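Local atomic coordinates of RNA polymerase sigma-H factor (Fusobacterium nucleatum subsp. nucleatum, PDB entry 3MZY), a protein that probably acts as a sigma factor of the sigma-70 family, directing RNA polymerase to specific initiation sites on DNA and then being released. Residues 27-31 against 145-149; 113-117 against 133-137. All blocks are in the same frame, centred on the assembly; numbering follows the deposited sequence.

Contact 1: 27-31 against 145-149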
loop_
_atom_site.group_PDB
_atom_site.type_symbol
_atom_site.label_atom_id
_atom_site.label_comp_id
_atom_site.label_asym_id
_atom_site.label_seq_id
_atom_site.Cartn_x
_atom_site.Cartn_y
_atom_site.Cartn_z
ATOM N N SER A 27 3.388 -13.377 9.834
ATOM C CA SER A 27 2.708 -12.352 10.653
ATOM C C SER A 27 1.369 -11.932 10.039
ATOM O O SER A 27 0.990 -12.414 8.971
ATOM C CB SER A 27 3.584 -11.104 10.820
ATOM O OG SER A 27 3.511 -10.282 9.664
ATOM N N SER A 28 0.673 -11.018 10.717
ATOM C CA SER A 28 -0.548 -10.412 10.192
ATOM C C SER A 28 -0.189 -9.514 9.011
ATOM O O SER A 28 0.927 -8.982 8.937
ATOM C CB SER A 28 -1.270 -9.607 11.282
ATOM O OG SER A 28 -0.824 -8.257 11.330
ATOM N N PHE A 29 -1.124 -9.339 8.086
ATOM C CA PHE A 29 -0.810 -8.555 6.917
ATOM C C PHE A 29 -0.620 -7.082 7.285
ATOM O O PHE A 29 0.292 -6.429 6.782
ATOM C CB PHE A 29 -1.828 -8.727 5.772
ATOM C CG PHE A 29 -1.573 -7.783 4.627
ATOM C CD1 PHE A 29 -0.433 -7.923 3.834
ATOM C CD2 PHE A 29 -2.411 -6.709 4.396
ATOM C CE1 PHE A 29 -0.157 -7.023 2.809
ATOM C CE2 PHE A 29 -2.134 -5.795 3.371
ATOM C CZ PHE A 29 -1.004 -5.956 2.575
ATOM N N SER A 30 -1.470 -6.584 8.179
ATOM C CA SER A 30 -1.401 -5.201 8.661
ATOM C C SER A 30 0.001 -4.807 9.101
ATOM O O SER A 30 0.493 -3.746 8.718
ATOM C CB SER A 30 -2.384 -4.966 9.810
ATOM O OG SER A 30 -3.682 -4.660 9.315
ATOM N N SER A 31 0.654 -5.659 9.886
ATOM C CA SER A 31 2.003 -5.331 10.340
ATOM C C SER A 31 3.044 -5.516 9.237
ATOM O O SER A 31 4.053 -4.818 9.202
ATOM C CB SER A 31 2.378 -6.106 11.608
ATOM O OG SER A 31 2.000 -7.460 11.497
ATOM N N ILE A 145 -7.996 -3.007 5.563
ATOM C CA ILE A 145 -6.660 -3.253 5.032
ATOM C C ILE A 145 -6.649 -4.593 4.296
ATOM O O ILE A 145 -5.977 -4.744 3.275
ATOM C CB ILE A 145 -5.620 -3.272 6.167
ATOM C CG1 ILE A 145 -5.415 -1.853 6.713
ATOM C CG2 ILE A 145 -4.309 -3.889 5.705
ATOM C CD1 ILE A 145 -4.501 -1.745 7.937
ATOM N N GLN A 146 -7.417 -5.543 4.814
ATOM C CA GLN A 146 -7.446 -6.882 4.285
ATOM C C GLN A 146 -8.231 -6.907 2.971
ATOM O O GLN A 146 -7.865 -7.627 2.039
ATOM C CB GLN A 146 -8.063 -7.835 5.309
ATOM C CG GLN A 146 -7.910 -9.312 4.967
ATOM C CD GLN A 146 -6.539 -9.848 5.348
ATOM O OE1 GLN A 146 -5.907 -9.359 6.295
ATOM N NE2 GLN A 146 -6.070 -10.855 4.611
ATOM N N ARG A 147 -9.308 -6.124 2.907
ATOM C CA ARG A 147 -10.068 -5.950 1.659
ATOM C C ARG A 147 -9.248 -5.234 0.612
ATOM O O ARG A 147 -9.302 -5.592 -0.560
ATOM C CB ARG A 147 -11.352 -5.155 1.882
ATOM C CG ARG A 147 -12.492 -5.934 2.463
ATOM C CD ARG A 147 -13.803 -5.198 2.195
ATOM N NE ARG A 147 -13.789 -3.793 2.613
ATOM C CZ ARG A 147 -13.813 -3.385 3.887
ATOM N NH1 ARG A 147 -13.826 -4.289 4.861
ATOM N NH2 ARG A 147 -13.797 -2.083 4.194
ATOM N N ILE A 148 -8.489 -4.220 1.029
ATOM C CA ILE A 148 -7.558 -3.526 0.115
ATOM C C ILE A 148 -6.559 -4.534 -0.499
ATOM O O ILE A 148 -6.288 -4.500 -1.706
ATOM C CB ILE A 148 -6.815 -2.339 0.809
ATOM C CG1 ILE A 148 -7.803 -1.235 1.199
ATOM C CG2 ILE A 148 -5.715 -1.772 -0.097
ATOM C CD1 ILE A 148 -7.234 -0.184 2.152
ATOM N N ARG A 149 -6.029 -5.422 0.343
ATOM C CA ARG A 149 -5.149 -6.512 -0.086
ATOM C C ARG A 149 -5.785 -7.452 -1.129
ATOM O O ARG A 149 -5.250 -7.596 -2.213
ATOM C CB ARG A 149 -4.673 -7.324 1.125
ATOM C CG ARG A 149 -3.768 -8.496 0.776
ATOM C CD ARG A 149 -3.748 -9.540 1.873
ATOM N NE ARG A 149 -3.333 -10.846 1.366
ATOM C CZ ARG A 149 -3.185 -11.933 2.122
ATOM N NH1 ARG A 149 -3.424 -11.880 3.431
ATOM N NH2 ARG A 149 -2.798 -13.081 1.574
#
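Phe29, at the start of helix 29-50 and directly after the N-cap Ser28, packs against Ile145 and Arg149 on one side of helix 138-159. The contact joins two parts of a sigma-70 factor: Phe29 belongs to region 2, while helices 127-134 and 138-159 follow each other as in the helix-turn-helix of region 4, where the second would be the DNA-recognition helix. The phenylalanine can be followed outward. CB of Phe29 lies 4.2 Å from OE1 of Gln146, a loose approach at the margin. With CG anti to the backbone N (chi1 173°), the ring swings beside the carbonyl carbon and reaches across to the other helix. CG of Phe29 comes under CD of Arg149. Farther out, CD2 of Phe29 meets CG2 of Ile145 at 3.6 Å, and CE2 of Phe29 has CB of Arg149 at 3.7 Å. At the end, CZ of Phe29 touches CG of Arg149 at 4.2 Å.

Arg149 thus lays its aliphatic stem across one ring face. CD of Arg149 stands 4.0 Å from the centroid of the Phe29 ring, 14° off the normal, in a CH-pi contact. An arginine suits this place because its methylenes cover an aromatic while the extended chain carries the charge onward, NE forming a salt bridge with Glu153. Tyr22 meets the Phe29 ring edge-to-face, and Ala18 and Ile19 of helix 8-21 also touch it, so a large flat apolar group is well placed in this buried setting.

The small Ser30 lets Ile145 come close: OG of Ser30 lies 3.3 Å from CD1 of Ile145, while that same hydroxyl is hydrogen-bonded to OD1 of Asp142.

Contact 2: 113-117 against 133-137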
loop_
_atom_site.group_PDB
_atom_site.type_symbol
_atom_site.label_atom_id
_atom_site.label_comp_id
_atom_site.label_asym_id
_atom_site.label_seq_id
_atom_site.Cartn_x
_atom_site.Cartn_y
_atom_site.Cartn_z
ATOM N N PHE A 113 -14.520 4.510 2.660
ATOM C CA PHE A 113 -13.825 3.941 3.829
ATOM C C PHE A 113 -12.462 3.341 3.441
ATOM O O PHE A 113 -11.438 3.663 4.047
ATOM C CB PHE A 113 -14.724 2.901 4.535
ATOM C CG PHE A 113 -14.204 2.428 5.881
ATOM C CD1 PHE A 113 -13.355 3.229 6.657
ATOM C CD2 PHE A 113 -14.598 1.186 6.384
ATOM C CE1 PHE A 113 -12.878 2.801 7.908
ATOM C CE2 PHE A 113 -14.147 0.741 7.638
ATOM C CZ PHE A 113 -13.267 1.555 8.407
ATOM N N GLU A 114 -12.454 2.494 2.422
ATOM C CA GLU A 114 -11.210 1.912 1.909
ATOM C C GLU A 114 -10.194 2.981 1.489
ATOM O O GLU A 114 -8.997 2.851 1.770
ATOM C CB GLU A 114 -11.511 0.953 0.764
ATOM C CG GLU A 114 -12.115 -0.355 1.214
ATOM C CD GLU A 114 -12.792 -1.139 0.081
ATOM O OE1 GLU A 114 -12.953 -0.583 -1.041
ATOM O OE2 GLU A 114 -13.177 -2.315 0.318
ATOM N N LYS A 115 -10.673 4.049 0.853
ATOM C CA LYS A 115 -9.810 5.169 0.466
ATOM C C LYS A 115 -9.257 5.933 1.675
ATOM O O LYS A 115 -8.099 6.386 1.659
ATOM C CB LYS A 115 -10.553 6.143 -0.439
ATOM C CG LYS A 115 -10.784 5.626 -1.855
ATOM C CD LYS A 115 -11.824 6.493 -2.508
ATOM C CE LYS A 115 -11.834 6.305 -3.971
ATOM N NZ LYS A 115 -13.016 7.003 -4.591
ATOM N N GLU A 116 -10.089 6.098 2.701
ATOM C CA GLU A 116 -9.684 6.829 3.903
ATOM C C GLU A 116 -8.562 6.062 4.597
ATOM O O GLU A 116 -7.587 6.658 5.032
ATOM C CB GLU A 116 -10.863 7.010 4.865
ATOM C CG GLU A 116 -11.820 8.130 4.519
ATOM C CD GLU A 116 -13.029 8.178 5.462
ATOM O OE1 GLU A 116 -13.460 9.301 5.829
ATOM O OE2 GLU A 116 -13.552 7.095 5.845
ATOM N N VAL A 117 -8.712 4.740 4.669
ATOM C CA VAL A 117 -7.719 3.861 5.274
ATOM C C VAL A 117 -6.417 3.851 4.466
ATOM O O VAL A 117 -5.320 3.986 5.019
ATOM C CB VAL A 117 -8.282 2.417 5.465
ATOM C CG1 VAL A 117 -7.149 1.412 5.755
ATOM C CG2 VAL A 117 -9.324 2.392 6.600
ATOM N N ILE A 133 -7.183 7.716 14.291
ATOM C CA ILE A 133 -7.412 8.807 13.354
ATOM C C ILE A 133 -8.867 8.872 12.891
ATOM O O ILE A 133 -9.481 9.952 12.887
ATOM C CB ILE A 133 -6.442 8.699 12.153
ATOM C CG1 ILE A 133 -5.007 9.001 12.624
ATOM C CG2 ILE A 133 -6.876 9.617 10.973
ATOM C CD1 ILE A 133 -3.926 8.529 11.666
ATOM N N LEU A 134 -9.417 7.722 12.502
ATOM C CA LEU A 134 -10.761 7.679 11.920
ATOM C C LEU A 134 -11.879 7.447 12.936
ATOM O O LEU A 134 -13.057 7.374 12.561
ATOM C CB LEU A 134 -10.833 6.610 10.825
ATOM C CG LEU A 134 -9.893 6.776 9.629
ATOM C CD1 LEU A 134 -9.937 5.540 8.763
ATOM C CD2 LEU A 134 -10.216 8.053 8.821
ATOM N N SER A 135 -11.500 7.325 14.209
ATOM C CA SER A 135 -12.429 6.978 15.280
ATOM C C SER A 135 -13.224 5.749 14.863
ATOM O O SER A 135 -14.461 5.756 14.835
ATOM C CB SER A 135 -13.335 8.158 15.620
ATOM O OG SER A 135 -12.546 9.295 15.946
ATOM N N LYS A 136 -12.487 4.707 14.499
ATOM C CA LYS A 136 -13.081 3.433 14.128
ATOM C C LYS A 136 -12.448 2.417 15.022
ATOM O O LYS A 136 -11.396 2.683 15.594
ATOM C CB LYS A 136 -12.795 3.101 12.654
ATOM C CG LYS A 136 -13.553 3.959 11.645
ATOM C CD LYS A 136 -15.000 4.096 12.033
ATOM C CE LYS A 136 -15.853 4.671 10.906
ATOM N NZ LYS A 136 -16.532 3.579 10.151
ATOM N N ASN A 137 -13.066 1.258 15.180
ATOM C CA ASN A 137 -12.415 0.225 15.987
ATOM C C ASN A 137 -11.368 -0.583 15.216
ATOM O O ASN A 137 -11.399 -0.642 13.989
ATOM C CB ASN A 137 -13.407 -0.628 16.799
ATOM C CG ASN A 137 -14.256 -1.569 15.953
ATOM O OD1 ASN A 137 -15.171 -2.224 16.480
ATOM N ND2 ASN A 137 -13.970 -1.657 14.662
#
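Phe113 and Lys136 approach from opposite directions, the phenylalanine from helix 112-121 and the lysine from the turn between helices 127-134 and 138-159, two helices arranged as in the helix-turn-helix of sigma region 4. Lys136 first passes the ring rim with its stem: CG of Lys136 is 4.0 Å from CE1 of Phe113. Bends at chi2 (-45°) and chi4 (97°) then fold the chain back, bringing NZ over one face. NZ of Lys136 sits 4.4 Å from the centroid of the Phe113 ring and 17° off the normal, a cation-pi interaction displaced toward the rim.

Leu134 meets the same ring quite differently. CD1 of Leu134 lies at the edge, near the ring plane, 4.1 Å from CE1 of Phe113. The same CD1 of Leu134 also reaches CG2 of Val117 at 3.9 Å, the two side chains crossing at about a right angle. The second branch, CD2 of Leu134, rests 4.1 Å from CB of Glu116. A forked leucine fits here because its two methyls serve separate parts of the facing helix. Immediately after it, Ser135, with its positive phi, belongs to a Schellman motif that turns the chain so that the side chain of Lys136 sets out toward 113-117.

Phe113 also touches Ser140, Ile141 and Thr144 of helix 138-159, so its ring lies between the turn and that helix. No hydrogen bond links the two segments: dispersion and a cation on an aromatic face hold them. NZ of Lys136 is 6.3 Å from OE2 of Glu116, too far for a salt bridge, though the opposite charges would probably still attract at this surface site.

Contacts 1 and 2 lie 14 Å apart between centres and meet through helix 138-159. Lys136 and Asn137 of contact 2 lead directly into that helix, and Asn137 is its N-cap; Ile145 to Arg149 of contact 1 come about two turns later. Residues 145-149 face two ways: Arg149 faces region 2, Arg147 and Ile148 face helix 112-121, and Ile145 touches both. There Arg147 NE forms a 2.8 Å salt bridge with Glu114 OE2, and Ile145 CG1 packs 3.8 Å from Val117 CG1, so this valine is shared by both contacts. The buried contact between region 2 and the probable region 4 helix and the more exposed turn thus share the putative recognition helix.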